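Local structure of extracellular solute-binding protein, family 1 (Bifidobacterium longum subsp. infantis ATCC 15697, 3OMB) at residues Asp123-Val128 with Ala365-Ala370; Ala352-Ser357 with Leu421-Ile426. The protein probably captures a solute, perhaps a carbohydrate, outside the cell and delivers it to an ABC importer, and carries a bound magnesium ion. All blocks are in the same frame, centred on the assembly; numbering follows the deposited sequence.

Interaction 1: Asp123-Val128 with Ala365-Ala370; sequences DKLPNV and AALKLA
An apolar helix-to-turn contact, in which L125 leans on one side of helix 363-373 at L367 and A370, joins two parts of the same lobe that lie far apart in the sequence. L125 stands at the N-cap position of helix 126-134, just behind a short 3-10 turn, and its isobutyl group does most of the touching. CG of L125 lies anti to the carbonyl carbon, chi1 -57°, and this sends the branched end across to the helix. There CD2 of L125 approaches the backbone O of L367 at 3.4 Å, a van der Waals contact of a methyl with a carbonyl oxygen. The same CD2 meets CD2 of L367 at 4.1 Å. It also reaches CB of A370 at 4.2 Å. The two leucine side chains cross at about a right angle and meet through methyls, both of L125 against CD2 of L367. L367 and A370 are spaced i and i+3, nearly one turn of helix, and together offer L125 one helical side. Helix 363-373 follows strand 352-356 in the chain and packs against the sheet of this lobe, as is usual in the alpha/beta lobes of periplasmic-type binding proteins: L367 and A370 also touch I356, and L369 reaches V42 and V44 of strand 41-48. The example illustrates how a helix packed on a sheet can also receive a sequence-distant turn. At the exposed margin K124 brings its CB to 4.2 Å from CB of L367, and then its chain turns off toward solvent, where NZ makes a long, weak ion pair with D364. No hydrogen bond links the two segments, but ND2 of N127 donates to the backbone O of N371, one residue beyond A370.

Interaction 2: Ala352-Ser357 with Leu421-Ile426; sequences AGLSIS and LLVGWI
The backbones of strand 352-356 and the irregular segment 421-426 come closest where G353 faces V423, with CA of G353 and CA of V423 5.2 Å apart, and no hydrogen bond joins them. V423 bridges the gap with its isopropyl group. CG1, anti to the backbone N at chi1 176°, reaches forward over one face of the peptide that follows G353, 3.5 Å from C of G353. CG2 lies over the same face, 3.6 Å from O of G353. Glycine suits this close approach: a CB on G353 would point toward V423 and stand about 3.4 Å from its CG1, a tight fit. The next residue adds the apolar part, with CB of L354 at 3.6 Å and CD1 of L354 at 4.0 Å from CG1 of V423, the two side chains crossing at about a right angle. G353 and L354 both face I152, a classic beta bulge, while on its other flank strand 352-356 runs antiparallel to 98-100 in the mixed sheet with 41-48 and 71-78. The loop illustrates how an irregular segment can cover the bulged end of a strand, and V423 also touches L100 and N101 from the neighbouring strand and the loop after it. Replacing V423 by an alanine removes both methyls and would probably open a gap over the G353 peptide and beside CB of L354. Behind V423 the loop is held by hydrogen bonds, from NE2 of Q382 to O of V423 and between N of W425 and OG of S379, while W425 stacks with F131.

How the interactions relate
Read from the N terminus, the chain first lays down 123-128, then strand 352-356, then helix 363-373, and last the loop 421-426. Interaction 1 closes a loop of 236 intervening residues and interaction 2 one of 63; because their segments alternate, the two loops cross rather than nest. The shared element is the strand-to-helix unit 352-373: its helix receives the early turn, its strand receives the late loop. The two contacts, with centres about 12 Å apart, meet directly where CB of A370 packs on CD2 of L354 at 3.7 Å, and also where NE1 of W425 packs 3.3 Å from O of N127.

Interaction 1: Asp123-Val128 with Ala365-Ala370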
loop_
_atom_site.group_PDB
_atom_site.type_symbol
_atom_site.label_atom_id
_atom_site.label_comp_id
_atom_site.label_asym_id
_atom_site.label_seq_id
_atom_site.Cartn_x
_atom_site.Cartn_y
_atom_site.Cartn_z
ATOM N N ASP A 123 30.026 1.975 1.423
ATOM C CA ASP A 123 30.932 3.070 1.095
ATOM C C ASP A 123 30.806 3.518 -0.366
ATOM O O ASP A 123 31.104 4.659 -0.703
ATOM C CB ASP A 123 32.376 2.675 1.411
ATOM C CG ASP A 123 32.679 2.746 2.901
ATOM O OD1 ASP A 123 31.718 2.663 3.723
ATOM O OD2 ASP A 123 33.877 2.897 3.254
ATOM N N LYS A 124 30.358 2.606 -1.218
ATOM C CA LYS A 124 30.069 2.931 -2.608
ATOM C C LYS A 124 28.622 3.426 -2.768
ATOM O O LYS A 124 28.204 3.773 -3.868
ATOM C CB LYS A 124 30.341 1.714 -3.516
ATOM C CG LYS A 124 31.843 1.368 -3.717
ATOM C CD LYS A 124 32.616 2.549 -4.340
ATOM C CE LYS A 124 34.053 2.188 -4.736
ATOM N NZ LYS A 124 34.086 1.300 -5.944
ATOM N N LEU A 125 27.867 3.455 -1.669
ATOM C CA LEU A 125 26.460 3.853 -1.707
ATOM C C LEU A 125 26.130 4.980 -0.719
ATOM O O LEU A 125 25.204 4.860 0.082
ATOM C CB LEU A 125 25.554 2.638 -1.483
ATOM C CG LEU A 125 25.725 1.470 -2.455
ATOM C CD1 LEU A 125 24.894 0.282 -1.984
ATOM C CD2 LEU A 125 25.358 1.844 -3.890
ATOM N N PRO A 126 26.873 6.099 -0.792
ATOM C CA PRO A 126 26.641 7.202 0.142
ATOM C C PRO A 126 25.188 7.719 0.146
ATOM O O PRO A 126 24.688 8.078 1.210
ATOM C CB PRO A 126 27.598 8.282 -0.369
ATOM C CG PRO A 126 27.807 7.941 -1.790
ATOM C CD PRO A 126 27.877 6.466 -1.799
ATOM N N ASN A 127 24.517 7.740 -1.001
ATOM C CA ASN A 127 23.104 8.169 -1.054
ATOM C C ASN A 127 22.159 7.226 -0.326
ATOM O O ASN A 127 21.149 7.649 0.244
ATOM C CB ASN A 127 22.642 8.371 -2.493
ATOM C CG ASN A 127 23.343 9.550 -3.161
ATOM O OD1 ASN A 127 23.523 10.590 -2.542
ATOM N ND2 ASN A 127 23.735 9.393 -4.425
ATOM N N VAL A 128 22.494 5.945 -0.339
ATOM C CA VAL A 128 21.746 4.938 0.429
ATOM C C VAL A 128 21.980 5.123 1.926
ATOM O O VAL A 128 21.015 5.081 2.725
ATOM C CB VAL A 128 22.140 3.527 -0.011
ATOM C CG1 VAL A 128 21.392 2.497 0.789
ATOM C CG2 VAL A 128 21.903 3.371 -1.531
ATOM N N ALA A 365 30.495 -0.425 -11.683
ATOM C CA ALA A 365 29.515 0.366 -12.451
ATOM C C ALA A 365 28.089 0.128 -11.926
ATOM O O ALA A 365 27.321 1.069 -11.777
ATOM C CB ALA A 365 29.608 0.076 -13.927
ATOM N N ALA A 366 27.757 -1.121 -11.603
ATOM C CA ALA A 366 26.442 -1.432 -11.049
ATOM C C ALA A 366 26.196 -0.597 -9.797
ATOM O O ALA A 366 25.124 0.015 -9.659
ATOM C CB ALA A 366 26.310 -2.925 -10.742
ATOM N N LEU A 367 27.191 -0.566 -8.899
ATOM C CA LEU A 367 27.062 0.159 -7.630
ATOM C C LEU A 367 26.971 1.653 -7.849
ATOM O O LEU A 367 26.216 2.345 -7.167
ATOM C CB LEU A 367 28.191 -0.176 -6.653
ATOM C CG LEU A 367 28.120 -1.591 -6.040
ATOM C CD1 LEU A 367 29.487 -2.073 -5.523
ATOM C CD2 LEU A 367 27.076 -1.690 -4.947
ATOM N N LYS A 368 27.716 2.136 -8.830
ATOM C CA LYS A 368 27.673 3.542 -9.196
ATOM C C LYS A 368 26.280 3.924 -9.728
ATOM O O LYS A 368 25.741 4.984 -9.404
ATOM C CB LYS A 368 28.740 3.812 -10.239
ATOM C CG LYS A 368 29.197 5.251 -10.312
ATOM C CD LYS A 368 30.335 5.383 -11.322
ATOM C CE LYS A 368 30.359 6.815 -11.872
ATOM N NZ LYS A 368 31.306 6.982 -13.020
ATOM N N LEU A 369 25.694 3.048 -10.528
ATOM C CA LEU A 369 24.365 3.296 -11.050
ATOM C C LEU A 369 23.341 3.325 -9.898
ATOM O O LEU A 369 22.481 4.211 -9.832
ATOM C CB LEU A 369 24.006 2.210 -12.065
ATOM C CG LEU A 369 22.622 2.246 -12.719
ATOM C CD1 LEU A 369 22.394 3.598 -13.353
ATOM C CD2 LEU A 369 22.526 1.189 -13.805
ATOM N N ALA A 370 23.458 2.365 -8.985
ATOM C CA ALA A 370 22.537 2.260 -7.870
ATOM C C ALA A 370 22.656 3.494 -6.968
ATOM O O ALA A 370 21.648 4.045 -6.524
ATOM C CB ALA A 370 22.789 0.941 -7.066
#

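Interaction 2: Ala352-Ser357 with Leu421-Ile426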
loop_
_atom_site.group_PDB
_atom_site.type_symbol
_atom_site.label_atom_id
_atom_site.label_comp_id
_atom_site.label_asym_id
_atom_site.label_seq_id
_atom_site.Cartn_x
_atom_site.Cartn_y
_atom_site.Cartn_z
ATOM N N ALA A 352 12.119 -3.797 -0.886
ATOM C CA ALA A 352 12.559 -4.540 -2.070
ATOM C C ALA A 352 12.581 -3.767 -3.391
ATOM O O ALA A 352 12.066 -4.229 -4.406
ATOM C CB ALA A 352 11.728 -5.844 -2.211
ATOM N N GLY A 353 13.190 -2.598 -3.383
ATOM C CA GLY A 353 13.303 -1.812 -4.595
ATOM C C GLY A 353 14.542 -2.155 -5.406
ATOM O O GLY A 353 14.430 -2.411 -6.606
ATOM N N LEU A 354 15.717 -2.159 -4.771
ATOM C CA LEU A 354 16.957 -2.435 -5.487
ATOM C C LEU A 354 17.695 -3.704 -5.071
ATOM O O LEU A 354 17.944 -3.914 -3.889
ATOM C CB LEU A 354 17.907 -1.235 -5.403
ATOM C CG LEU A 354 19.052 -1.326 -6.429
ATOM C CD1 LEU A 354 19.121 -0.130 -7.325
ATOM C CD2 LEU A 354 20.354 -1.541 -5.691
ATOM N N SER A 355 18.039 -4.535 -6.057
ATOM C CA SER A 355 18.911 -5.695 -5.852
ATOM C C SER A 355 19.948 -5.820 -6.979
ATOM O O SER A 355 19.674 -5.505 -8.143
ATOM C CB SER A 355 18.095 -6.988 -5.702
ATOM O OG SER A 355 17.164 -7.163 -6.759
ATOM N N ILE A 356 21.150 -6.256 -6.624
ATOM C CA ILE A 356 22.232 -6.343 -7.589
ATOM C C ILE A 356 22.711 -7.766 -7.686
ATOM O O ILE A 356 22.888 -8.442 -6.665
ATOM C CB ILE A 356 23.382 -5.350 -7.265
ATOM C CG1 ILE A 356 22.926 -3.923 -7.595
ATOM C CG2 ILE A 356 24.658 -5.666 -8.069
ATOM C CD1 ILE A 356 23.774 -2.828 -6.988
ATOM N N SER A 357 22.899 -8.218 -8.925
ATOM C CA SER A 357 23.439 -9.541 -9.199
ATOM C C SER A 357 24.826 -9.679 -8.581
ATOM O O SER A 357 25.681 -8.813 -8.762
ATOM C CB SER A 357 23.533 -9.744 -10.708
ATOM O OG SER A 357 24.149 -10.982 -11.016
ATOM N N LEU A 421 6.734 3.271 -8.539
ATOM C CA LEU A 421 7.746 2.221 -8.746
ATOM C C LEU A 421 9.169 2.773 -8.783
ATOM O O LEU A 421 10.089 2.116 -9.287
ATOM C CB LEU A 421 7.461 1.425 -10.025
ATOM C CG LEU A 421 6.218 0.533 -9.964
ATOM C CD1 LEU A 421 5.737 0.204 -11.358
ATOM C CD2 LEU A 421 6.479 -0.752 -9.146
ATOM N N LEU A 422 9.362 3.975 -8.240
ATOM C CA LEU A 422 10.695 4.553 -8.210
ATOM C C LEU A 422 11.550 3.696 -7.272
ATOM O O LEU A 422 11.051 3.069 -6.317
ATOM C CB LEU A 422 10.656 5.997 -7.724
ATOM C CG LEU A 422 10.776 6.207 -6.205
ATOM C CD1 LEU A 422 11.205 7.639 -5.881
ATOM C CD2 LEU A 422 9.489 5.869 -5.515
ATOM N N VAL A 423 12.835 3.649 -7.565
ATOM C CA VAL A 423 13.759 2.971 -6.700
ATOM C C VAL A 423 14.802 4.040 -6.384
ATOM O O VAL A 423 15.627 4.395 -7.219
ATOM C CB VAL A 423 14.323 1.744 -7.422
ATOM C CG1 VAL A 423 15.357 1.060 -6.592
ATOM C CG2 VAL A 423 13.201 0.764 -7.716
ATOM N N GLY A 424 14.735 4.574 -5.177
ATOM C CA GLY A 424 15.459 5.788 -4.819
ATOM C C GLY A 424 14.732 6.302 -3.601
ATOM O O GLY A 424 13.988 5.555 -2.977
ATOM N N TRP A 425 14.947 7.553 -3.234
ATOM C CA TRP A 425 14.250 8.101 -2.083
ATOM C C TRP A 425 14.111 9.612 -2.232
ATOM O O TRP A 425 15.006 10.261 -2.733
ATOM C CB TRP A 425 14.930 7.719 -0.768
ATOM C CG TRP A 425 16.212 8.463 -0.449
ATOM C CD1 TRP A 425 17.387 8.415 -1.154
ATOM C CD2 TRP A 425 16.443 9.351 0.659
ATOM N NE1 TRP A 425 18.331 9.204 -0.548
ATOM C CE2 TRP A 425 17.777 9.808 0.554
ATOM C CE3 TRP A 425 15.648 9.814 1.722
ATOM C CZ2 TRP A 425 18.352 10.695 1.483
ATOM C CZ3 TRP A 425 16.223 10.706 2.658
ATOM C CH2 TRP A 425 17.559 11.142 2.520
ATOM N N ILE A 426 12.961 10.147 -1.829
ATOM C CA ILE A 426 12.729 11.588 -1.854
ATOM C C ILE A 426 13.049 12.077 -0.462
ATOM O O ILE A 426 12.343 11.710 0.495
ATOM C CB ILE A 426 11.257 11.965 -2.170
ATOM C CG1 ILE A 426 10.791 11.372 -3.510
ATOM C CG2 ILE A 426 11.071 13.513 -2.166
ATOM C CD1 ILE A 426 11.524 11.881 -4.692
#